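Long-range contact in G protein alpha subunit (Entamoeba histolytica, PDB 4FID), which probably relays signals from membrane receptors as the GTP-binding and GTP-hydrolysing alpha subunit of a heterotrimeric G protein: residues T146-I151 / L165-G170. Sequence-based numbering, arbitrary orientation.
Sequences TKTTGI and LIDVGG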
ATOM      1  N   THR A 146       0.725  -9.112   0.654  1.00 87.63           N
ATOM      2  CA  THR A 146       1.707 -10.055   0.110  1.00100.47           C
ATOM      3  C   THR A 146       3.080  -9.407  -0.013  1.00104.93           C
ATOM      4  O   THR A 146       3.187  -8.191  -0.183  1.00105.68           O
ATOM      5  CB  THR A 146       1.310 -10.629  -1.277  1.00 99.16           C
ATOM      6  OG1 THR A 146       0.965  -9.557  -2.161  1.00102.97           O
ATOM      7  CG2 THR A 146       0.146 -11.592  -1.155  1.00 96.99           C
ATOM      8  N   LYS A 147       4.122 -10.231   0.078  1.00107.70           N
ATOM      9  CA  LYS A 147       5.490  -9.775  -0.131  1.00107.60           C
ATOM     10  C   LYS A 147       5.912 -10.003  -1.575  1.00107.54           C
ATOM     11  O   LYS A 147       6.186 -11.136  -1.964  1.00109.18           O
ATOM     12  CB  LYS A 147       6.447 -10.545   0.775  1.00110.11           C
ATOM     13  CG  LYS A 147       6.199 -10.371   2.254  1.00111.98           C
ATOM     14  CD  LYS A 147       7.114 -11.286   3.049  1.00117.36           C
ATOM     15  CE  LYS A 147       6.813 -11.225   4.536  1.00118.13           C
ATOM     16  NZ  LYS A 147       7.556 -12.276   5.284  1.00119.94           N
ATOM     17  N   THR A 148       5.970  -8.943  -2.375  1.00104.73           N
ATOM     18  CA  THR A 148       6.449  -9.103  -3.745  1.00104.65           C
ATOM     19  C   THR A 148       7.971  -8.966  -3.808  1.00100.25           C
ATOM     20  O   THR A 148       8.497  -7.867  -3.997  1.00 91.99           O
ATOM     21  CB  THR A 148       5.742  -8.149  -4.769  1.00104.57           C
ATOM     22  OG1 THR A 148       6.278  -6.822  -4.684  1.00101.28           O
ATOM     23  CG2 THR A 148       4.229  -8.123  -4.544  1.00102.14           C
ATOM     24  N   THR A 149       8.675 -10.081  -3.612  1.00102.75           N
ATOM     25  CA  THR A 149      10.108 -10.102  -3.872  1.00101.02           C
ATOM     26  C   THR A 149      10.203  -9.770  -5.345  1.00 93.41           C
ATOM     27  O   THR A 149       9.487 -10.339  -6.171  1.00 91.05           O
ATOM     28  CB  THR A 149      10.771 -11.446  -3.533  1.00106.62           C
ATOM     29  OG1 THR A 149      10.245 -12.477  -4.380  1.00109.24           O
ATOM     30  CG2 THR A 149      10.521 -11.799  -2.068  1.00106.67           C
ATOM     31  N   GLY A 150      11.085  -8.836  -5.663  1.00 89.73           N
ATOM     32  CA  GLY A 150      10.752  -7.862  -6.679  1.00 85.42           C
ATOM     33  C   GLY A 150      11.246  -7.882  -8.099  1.00 78.38           C
ATOM     34  O   GLY A 150      12.339  -7.409  -8.397  1.00 83.69           O
ATOM     35  N   ILE A 151      10.408  -8.394  -8.985  1.00 66.43           N
ATOM     36  CA  ILE A 151      10.468  -7.967 -10.371  1.00 60.01           C
ATOM     37  C   ILE A 151       9.250  -8.472 -11.132  1.00 52.70           C
ATOM     38  O   ILE A 151       9.194  -9.610 -11.560  1.00 56.31           O
ATOM     39  CB  ILE A 151      11.811  -8.309 -11.062  1.00 68.75           C
ATOM     40  CG1 ILE A 151      12.011  -7.394 -12.265  1.00 69.66           C
ATOM     41  CG2 ILE A 151      11.908  -9.793 -11.437  1.00 76.87           C
ATOM     42  CD1 ILE A 151      11.961  -5.943 -11.900  1.00 68.93           C
ATOM     43  N   LEU A 165       4.403  -2.120 -17.630  1.00 35.87           N
ATOM     44  CA  LEU A 165       4.559  -1.751 -16.235  1.00 38.26           C
ATOM     45  C   LEU A 165       5.669  -2.617 -15.654  1.00 41.63           C
ATOM     46  O   LEU A 165       5.613  -3.846 -15.765  1.00 42.10           O
ATOM     47  CB  LEU A 165       3.222  -1.964 -15.497  1.00 40.96           C
ATOM     48  CG  LEU A 165       2.944  -1.414 -14.083  1.00 42.23           C
ATOM     49  CD1 LEU A 165       3.712  -2.179 -13.034  1.00 40.19           C
ATOM     50  CD2 LEU A 165       3.268   0.066 -13.968  1.00 45.04           C
ATOM     51  N   ILE A 166       6.688  -1.979 -15.071  1.00 39.23           N
ATOM     52  CA  ILE A 166       7.767  -2.693 -14.396  1.00 38.16           C
ATOM     53  C   ILE A 166       7.699  -2.411 -12.918  1.00 39.59           C
ATOM     54  O   ILE A 166       7.945  -1.284 -12.493  1.00 39.15           O
ATOM     55  CB  ILE A 166       9.144  -2.242 -14.891  1.00 41.07           C
ATOM     56  CG1 ILE A 166       9.233  -2.404 -16.417  1.00 36.02           C
ATOM     57  CG2 ILE A 166      10.283  -3.005 -14.118  1.00 17.12           C
ATOM     58  CD1 ILE A 166      10.380  -1.663 -17.045  1.00 33.04           C
ATOM     59  N   ASP A 167       7.353  -3.431 -12.133  1.00 40.51           N
ATOM     60  CA  ASP A 167       7.208  -3.286 -10.676  1.00 37.28           C
ATOM     61  C   ASP A 167       8.476  -3.779  -9.976  1.00 35.84           C
ATOM     62  O   ASP A 167       8.726  -4.983  -9.905  1.00 36.07           O
ATOM     63  CB  ASP A 167       5.968  -4.050 -10.196  1.00 33.69           C
ATOM     64  CG  ASP A 167       5.794  -4.026  -8.690  1.00 43.02           C
ATOM     65  OD1 ASP A 167       4.906  -4.759  -8.209  1.00 51.97           O
ATOM     66  OD2 ASP A 167       6.524  -3.299  -7.976  1.00 41.01           O
ATOM     67  N   VAL A 168       9.287  -2.848  -9.482  1.00 38.01           N
ATOM     68  CA  VAL A 168      10.562  -3.212  -8.868  1.00 42.95           C
ATOM     69  C   VAL A 168      10.433  -3.363  -7.357  1.00 46.68           C
ATOM     70  O   VAL A 168      10.185  -2.393  -6.663  1.00 46.61           O
ATOM     71  CB  VAL A 168      11.656  -2.166  -9.152  1.00 37.47           C
ATOM     72  CG1 VAL A 168      12.988  -2.680  -8.665  1.00 36.59           C
ATOM     73  CG2 VAL A 168      11.729  -1.831 -10.634  1.00 29.33           C
ATOM     74  N   GLY A 169      10.598  -4.579  -6.850  1.00 56.27           N
ATOM     75  CA  GLY A 169      10.528  -4.815  -5.417  1.00 65.78           C
ATOM     76  C   GLY A 169      11.899  -5.093  -4.817  1.00 76.96           C
ATOM     77  O   GLY A 169      12.881  -4.447  -5.195  1.00 83.71           O
ATOM     78  N   GLY A 170      11.965  -6.038  -3.875  1.00 75.81           N
ATOM     79  CA  GLY A 170      13.223  -6.473  -3.282  1.00 74.49           C
ATOM     80  C   GLY A 170      13.907  -5.500  -2.332  1.00 76.39           C
ATOM     81  O   GLY A 170      13.431  -4.384  -2.101  1.00 76.84           O
TER
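Gly150 packs directly on Gly169, backbone to backbone, since neither has a side chain. Their CA atoms are modelled 3.3 Å apart, an exact spacing that is doubtful at this resolution. Beside them the amides Gly150 N and Gly170 N lie 3.4 Å apart, but both are donors and do not bond. Further along, Ile151 CA comes within 3.5 Å of Asp167 O as a CA-H...O contact. The CB of Ile151 starts away from 165-170. CG1 is anti to the backbone N (chi1 -158°), and the second torsion (chi2 57°) folds CD1 back over. CD1 reaches Ile166 CG2 at 4.0 Å and Val168 CG2 at 4.3 Å. Trp178 and Phe182 also pack on Ile151. Thr148 OG1 stays 4.3 Å from Asp167 OD1, too far to bond. Asp167 OD2 instead forms a salt bridge with Lys18 of the P-loop, while Thr148 touches Ser19 and GDP. In G-alpha terms, 146-151 belongs to switch I, with the predicted magnesium ligand Thr148, and Asp167-Gly170 to the DVGG motif at the start of switch II. Backbone hydrogen bonding resumes at His152 with Asp167. Direct backbone packing and a small apolar patch, without hydrogen bonds between 146-151 and 165-170, are consistent with switches that can rearrange from this GDP-bound state.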